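Local coordinates for protein BIM1 (Saccharomyces cerevisiae, PDB 2QJX) that binds microtubules, including their plus ends, as a yeast member of the EB1 (MAPRE) family, here represented by its calponin-homology domain, at residues L22-Y27 and D119-R124; Q41-I46 and Q103-H108. All coordinates share one frame; numbering follows the deposited sequence.

Contact 1: L22-Y27 and D119-R124; sequences LLNLNY and DPDARR
Leu22 O meets the ring of Pro120 at CG. Leu23 is the closest backbone neighbour of Pro120, with the two CA atoms 5.3 Å apart. Leu23 CD2 packs on Pro120 CB at 4.1 Å. Leu23 O is gripped end-on by both terminal nitrogens of Arg124. Arg124 NH1 donates to Leu23 O at 2.8 Å, 158° at the hydrogen. Arg124 NH2 reaches Leu23 O less directly, at 3.2 Å. The oxygen lies in the guanidinium plane. The contact joins the C-terminal end of a calponin-homology domain helix to the short helix 120-123, whose N-cap is Asp119. Asn24 leaves helical geometry with positive phi. Its CG is anti to the backbone N (chi1 178°), which carries the amide out to Asp121. There Asn24 ND2 donates to the syn lone pair of Asp121 OD1 at 2.6 Å, with amide and carboxylate planes 66° apart. The same Asp121 OD1 forms a salt bridge with Arg124 NH2, 3.3 Å away. With an alanine at Arg124, Leu23 O is likely to lose both donors and Asp121 its charged mate. Leu25 lays CD2 over one guanidinium face, 3.9 Å from Arg124 NH1; Pro120 O lies over the opposite face.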
loop_
_atom_site.group_PDB
_atom_site.type_symbol
_atom_site.label_atom_id
_atom_site.label_comp_id
_atom_site.label_asym_id
_atom_site.label_seq_id
_atom_site.Cartn_x
_atom_site.Cartn_y
_atom_site.Cartn_z
ATOM N N LEU A 22 4.368 -6.687 -8.562
ATOM C CA LEU A 22 3.013 -6.929 -8.082
ATOM C C LEU A 22 2.018 -5.874 -8.544
ATOM O O LEU A 22 0.934 -6.203 -9.020
ATOM C CB LEU A 22 3.000 -6.976 -6.551
ATOM C CG LEU A 22 1.635 -7.199 -5.890
ATOM C CD1 LEU A 22 1.163 -8.622 -6.143
ATOM C CD2 LEU A 22 1.737 -6.941 -4.399
ATOM N N LEU A 23 2.382 -4.602 -8.398
ATOM C CA LEU A 23 1.476 -3.519 -8.765
ATOM C C LEU A 23 1.847 -2.748 -10.026
ATOM O O LEU A 23 1.234 -1.724 -10.333
ATOM C CB LEU A 23 1.356 -2.540 -7.592
ATOM C CG LEU A 23 0.818 -3.142 -6.291
ATOM C CD1 LEU A 23 0.724 -2.071 -5.226
ATOM C CD2 LEU A 23 -0.547 -3.767 -6.545
ATOM N N ASN A 24 2.828 -3.248 -10.768
ATOM C CA ASN A 24 3.282 -2.559 -11.971
ATOM C C ASN A 24 3.647 -1.116 -11.642
ATOM O O ASN A 24 3.122 -0.165 -12.239
ATOM C CB ASN A 24 2.217 -2.570 -13.065
ATOM C CG ASN A 24 2.659 -1.815 -14.303
ATOM O OD1 ASN A 24 3.756 -2.038 -14.815
ATOM N ND2 ASN A 24 1.809 -0.913 -14.789
ATOM N N LEU A 25 4.537 -0.968 -10.670
ATOM C CA LEU A 25 5.011 0.339 -10.242
ATOM C C LEU A 25 6.477 0.458 -10.633
ATOM O O LEU A 25 7.086 -0.510 -11.098
ATOM C CB LEU A 25 4.861 0.498 -8.726
ATOM C CG LEU A 25 3.426 0.498 -8.193
ATOM C CD1 LEU A 25 3.427 0.636 -6.676
ATOM C CD2 LEU A 25 2.656 1.639 -8.839
ATOM N N ASN A 26 7.035 1.650 -10.461
ATOM C CA ASN A 26 8.431 1.891 -10.796
ATOM C C ASN A 26 9.107 2.644 -9.658
ATOM O O ASN A 26 9.791 3.649 -9.877
ATOM C CB ASN A 26 8.526 2.690 -12.102
ATOM C CG ASN A 26 9.940 2.768 -12.635
ATOM O OD1 ASN A 26 10.719 1.826 -12.494
ATOM N ND2 ASN A 26 10.277 3.890 -13.269
ATOM N N TYR A 27 8.905 2.160 -8.434
ATOM C CA TYR A 27 9.508 2.789 -7.261
ATOM C C TYR A 27 11.005 2.496 -7.223
ATOM O O TYR A 27 11.439 1.409 -7.599
ATOM C CB TYR A 27 8.856 2.261 -5.977
ATOM C CG TYR A 27 7.478 2.820 -5.652
ATOM C CD1 TYR A 27 6.730 3.524 -6.601
ATOM C CD2 TYR A 27 6.913 2.612 -4.396
ATOM C CE1 TYR A 27 5.443 4.007 -6.301
ATOM C CE2 TYR A 27 5.631 3.087 -4.086
ATOM C CZ TYR A 27 4.907 3.779 -5.038
ATOM O OH TYR A 27 3.644 4.231 -4.717
ATOM N N ASP A 119 -5.695 -7.214 -11.480
ATOM C CA ASP A 119 -5.214 -6.325 -12.529
ATOM C C ASP A 119 -5.003 -4.981 -11.856
ATOM O O ASP A 119 -5.931 -4.181 -11.757
ATOM C CB ASP A 119 -6.258 -6.180 -13.639
ATOM C CG ASP A 119 -5.731 -5.416 -14.833
ATOM O OD1 ASP A 119 -4.793 -4.609 -14.660
ATOM O OD2 ASP A 119 -6.264 -5.608 -15.946
ATOM N N PRO A 120 -3.776 -4.717 -11.384
ATOM C CA PRO A 120 -3.468 -3.455 -10.707
ATOM C C PRO A 120 -3.737 -2.202 -11.523
ATOM O O PRO A 120 -4.246 -1.210 -11.002
ATOM C CB PRO A 120 -1.990 -3.616 -10.333
ATOM C CG PRO A 120 -1.461 -4.502 -11.420
ATOM C CD PRO A 120 -2.562 -5.535 -11.549
ATOM N N ASP A 121 -3.403 -2.243 -12.806
ATOM C CA ASP A 121 -3.611 -1.085 -13.659
ATOM C C ASP A 121 -5.092 -0.745 -13.811
ATOM O O ASP A 121 -5.492 0.408 -13.642
ATOM C CB ASP A 121 -2.960 -1.339 -15.021
ATOM C CG ASP A 121 -1.466 -1.585 -14.903
ATOM O OD1 ASP A 121 -0.723 -0.613 -14.653
ATOM O OD2 ASP A 121 -1.035 -2.751 -15.035
ATOM N N ALA A 122 -5.906 -1.746 -14.126
ATOM C CA ALA A 122 -7.338 -1.520 -14.288
ATOM C C ALA A 122 -7.975 -1.039 -12.986
ATOM O O ALA A 122 -8.852 -0.173 -13.000
ATOM C CB ALA A 122 -8.024 -2.799 -14.766
ATOM N N ARG A 123 -7.541 -1.595 -11.858
ATOM C CA ARG A 123 -8.101 -1.185 -10.575
ATOM C C ARG A 123 -7.805 0.281 -10.262
ATOM O O ARG A 123 -8.564 0.912 -9.526
ATOM C CB ARG A 123 -7.582 -2.082 -9.438
ATOM C CG ARG A 123 -8.087 -3.525 -9.496
ATOM C CD ARG A 123 -9.602 -3.613 -9.295
ATOM N NE ARG A 123 -9.995 -3.240 -7.938
ATOM C CZ ARG A 123 -11.252 -3.142 -7.516
ATOM N NH1 ARG A 123 -12.257 -3.382 -8.349
ATOM N NH2 ARG A 123 -11.506 -2.813 -6.256
ATOM N N ARG A 124 -6.714 0.814 -10.823
ATOM C CA ARG A 124 -6.321 2.217 -10.621
ATOM C C ARG A 124 -6.811 3.100 -11.763
ATOM O O ARG A 124 -6.441 4.274 -11.827
ATOM C CB ARG A 124 -4.795 2.403 -10.628
ATOM C CG ARG A 124 -3.965 1.601 -9.686
ATOM C CD ARG A 124 -2.593 2.268 -9.591
ATOM N NE ARG A 124 -1.683 1.994 -10.708
ATOM C CZ ARG A 124 -0.858 0.949 -10.755
ATOM N NH1 ARG A 124 -0.834 0.077 -9.757
ATOM N NH2 ARG A 124 -0.025 0.792 -11.777
#

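Contact 2: Q41-I46 and Q103-H108; sequences QIMDSI and QWLKKH
Segments 41-46 and 103-108 are helical and run nearly parallel, their axes 8° apart in direction and 10.5 Å apart at closest approach. Ile42 sits opposite Leu105, and Ile46 opposite His108. The contact is buried, and no hydrogen bond crosses it. Ile42 CD1 reaches Leu105 CD1 at 4.2 Å, methyl to methyl. Met43, present as selenomethionine, starts off beside the interface, but its chain bends at chi2 (-60°) and chi3 (-88°). The bends bring SE up to two partners. Met43 SE lies 4.0 Å from both Leu105 CD2 and His108 CD2; the Met43 side chain crosses both at about a right angle. Ile46 extends CD1 to the same ring carbon, His108 CD2, at 3.8 Å. Both atoms approach the imidazole obliquely. On the ring's own helix, Trp104 CH2 lies over one face of the imidazole, offset toward the rim. The ring is also tied at its polar end, since His108 NE2 hydrogen-bonds Tyr47 OH, just beyond segment 41-46. Leu72, Cys75 and Phe76 of helix 62-78 pack on Met43, and Leu19 of helix 12-23 on Ile42. This near-parallel helix pair is part of the buried core of the all-helical calponin-homology fold.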
loop_
_atom_site.group_PDB
_atom_site.type_symbol
_atom_site.label_atom_id
_atom_site.label_comp_id
_atom_site.label_asym_id
_atom_site.label_seq_id
_atom_site.Cartn_x
_atom_site.Cartn_y
_atom_site.Cartn_z
ATOM N N GLN A 41 -3.339 -0.217 -2.244
ATOM C CA GLN A 41 -3.553 -1.172 -3.321
ATOM C C GLN A 41 -3.114 -2.589 -2.996
ATOM O O GLN A 41 -3.650 -3.543 -3.559
ATOM C CB GLN A 41 -2.908 -0.710 -4.630
ATOM C CG GLN A 41 -3.254 -1.659 -5.778
ATOM C CD GLN A 41 -3.190 -1.018 -7.138
ATOM O OE1 GLN A 41 -2.310 -0.203 -7.413
ATOM N NE2 GLN A 41 -4.115 -1.398 -8.012
ATOM N N ILE A 42 -2.139 -2.751 -2.107
ATOM C CA ILE A 42 -1.749 -4.107 -1.739
ATOM C C ILE A 42 -2.974 -4.704 -1.045
ATOM O O ILE A 42 -3.349 -5.854 -1.289
ATOM C CB ILE A 42 -0.559 -4.133 -0.764
ATOM C CG1 ILE A 42 0.715 -3.710 -1.496
ATOM C CG2 ILE A 42 -0.380 -5.537 -0.193
ATOM C CD1 ILE A 42 1.948 -3.729 -0.626
HETATM N N MSE A 43 -3.607 -3.913 -0.186
HETATM C CA MSE A 43 -4.797 -4.389 0.507
HETATM C C MSE A 43 -5.932 -4.631 -0.490
HETATM O O MSE A 43 -6.752 -5.532 -0.298
HETATM C CB MSE A 43 -5.230 -3.388 1.579
HETATM C CG MSE A 43 -4.235 -3.253 2.736
HETATM SE SE MSE A 43 -3.916 -4.905 3.719
HETATM C CE MSE A 43 -5.337 -4.765 5.019
ATOM N N ASP A 44 -5.986 -3.843 -1.561
ATOM C CA ASP A 44 -7.035 -4.047 -2.562
ATOM C C ASP A 44 -6.816 -5.375 -3.283
ATOM O O ASP A 44 -7.774 -6.086 -3.586
ATOM C CB ASP A 44 -7.064 -2.903 -3.590
ATOM C CG ASP A 44 -8.286 -2.970 -4.509
ATOM O OD1 ASP A 44 -9.416 -2.984 -3.980
ATOM O OD2 ASP A 44 -8.125 -3.003 -5.755
ATOM N N SER A 45 -5.563 -5.728 -3.553
ATOM C CA SER A 45 -5.293 -6.993 -4.242
ATOM C C SER A 45 -5.780 -8.181 -3.403
ATOM O O SER A 45 -6.169 -9.221 -3.941
ATOM C CB SER A 45 -3.794 -7.148 -4.534
ATOM O OG SER A 45 -3.045 -7.323 -3.344
ATOM N N ILE A 46 -5.773 -8.015 -2.084
ATOM C CA ILE A 46 -6.212 -9.070 -1.173
ATOM C C ILE A 46 -7.719 -9.066 -0.894
ATOM O O ILE A 46 -8.366 -10.118 -0.926
ATOM C CB ILE A 46 -5.502 -8.968 0.195
ATOM C CG1 ILE A 46 -3.983 -9.026 0.011
ATOM C CG2 ILE A 46 -5.976 -10.104 1.099
ATOM C CD1 ILE A 46 -3.201 -8.758 1.290
ATOM N N GLN A 103 7.300 -4.846 4.906
ATOM C CA GLN A 103 7.667 -6.227 5.202
ATOM C C GLN A 103 6.446 -6.956 5.743
ATOM O O GLN A 103 6.155 -8.072 5.323
ATOM C CB GLN A 103 8.803 -6.294 6.226
ATOM C CG GLN A 103 10.110 -5.684 5.745
ATOM C CD GLN A 103 11.202 -5.736 6.799
ATOM O OE1 GLN A 103 10.966 -5.437 7.968
ATOM N NE2 GLN A 103 12.409 -6.102 6.384
ATOM N N TRP A 104 5.727 -6.328 6.670
ATOM C CA TRP A 104 4.537 -6.965 7.226
ATOM C C TRP A 104 3.453 -7.138 6.163
ATOM O O TRP A 104 2.786 -8.174 6.106
ATOM C CB TRP A 104 3.958 -6.152 8.384
ATOM C CG TRP A 104 2.683 -6.758 8.917
ATOM C CD1 TRP A 104 2.570 -7.747 9.855
ATOM C CD2 TRP A 104 1.346 -6.461 8.487
ATOM N NE1 TRP A 104 1.249 -8.083 10.036
ATOM C CE2 TRP A 104 0.476 -7.311 9.207
ATOM C CE3 TRP A 104 0.801 -5.560 7.561
ATOM C CZ2 TRP A 104 -0.915 -7.288 9.029
ATOM C CZ3 TRP A 104 -0.586 -5.539 7.384
ATOM C CH2 TRP A 104 -1.424 -6.398 8.117
ATOM N N LEU A 105 3.264 -6.121 5.328
ATOM C CA LEU A 105 2.249 -6.207 4.288
ATOM C C LEU A 105 2.509 -7.380 3.356
ATOM O O LEU A 105 1.582 -8.110 2.986
ATOM C CB LEU A 105 2.193 -4.905 3.485
ATOM C CG LEU A 105 1.435 -3.768 4.172
ATOM C CD1 LEU A 105 1.634 -2.472 3.406
ATOM C CD2 LEU A 105 -0.042 -4.115 4.242
ATOM N N LYS A 106 3.764 -7.571 2.972
ATOM C CA LYS A 106 4.082 -8.678 2.084
ATOM C C LYS A 106 3.680 -10.001 2.729
ATOM O O LYS A 106 3.171 -10.897 2.056
ATOM C CB LYS A 106 5.575 -8.708 1.748
ATOM C CG LYS A 106 5.914 -9.843 0.786
ATOM C CD LYS A 106 7.371 -9.884 0.399
ATOM C CE LYS A 106 7.599 -10.980 -0.634
ATOM N NZ LYS A 106 9.022 -11.092 -1.029
ATOM N N LYS A 107 3.900 -10.117 4.034
ATOM C CA LYS A 107 3.554 -11.341 4.755
ATOM C C LYS A 107 2.048 -11.527 4.778
ATOM O O LYS A 107 1.549 -12.647 4.626
ATOM C CB LYS A 107 4.100 -11.290 6.185
ATOM C CG LYS A 107 5.611 -11.519 6.286
ATOM C CD LYS A 107 6.344 -10.744 5.201
ATOM C CE LYS A 107 7.833 -10.575 5.479
ATOM N NZ LYS A 107 8.428 -9.664 4.459
ATOM N N HIS A 108 1.329 -10.425 4.973
ATOM C CA HIS A 108 -0.126 -10.462 5.002
ATOM C C HIS A 108 -0.641 -10.913 3.631
ATOM O O HIS A 108 -1.562 -11.733 3.537
ATOM C CB HIS A 108 -0.683 -9.076 5.330
ATOM C CG HIS A 108 -2.133 -9.085 5.701
ATOM N ND1 HIS A 108 -2.600 -9.672 6.856
ATOM C CD2 HIS A 108 -3.219 -8.585 5.066
ATOM C CE1 HIS A 108 -3.913 -9.531 6.919
ATOM N NE2 HIS A 108 -4.312 -8.874 5.844
#

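From the N terminus, segment 22-27 begins in the last turn of helix 12-23 and is the first half of contact 1. Helix 37-47 follows and supplies 41-46 to contact 2. The chain then passes through helix 62-78 and returns in helix 95-112, where 103-108 closes the inner loop. Helix 120-123 comes next, and 119-124 closes the outer one. Contact 2 is thus enclosed by contact 1 along the sequence. Their centres lie about 13 Å apart, and they touch through helix 37-47. Gln41 OE1 probably accepts a hydrogen bond from Arg124 NH1, and Asp44 forms a salt bridge with Arg123. Together they join the C-terminal segment to the helical core.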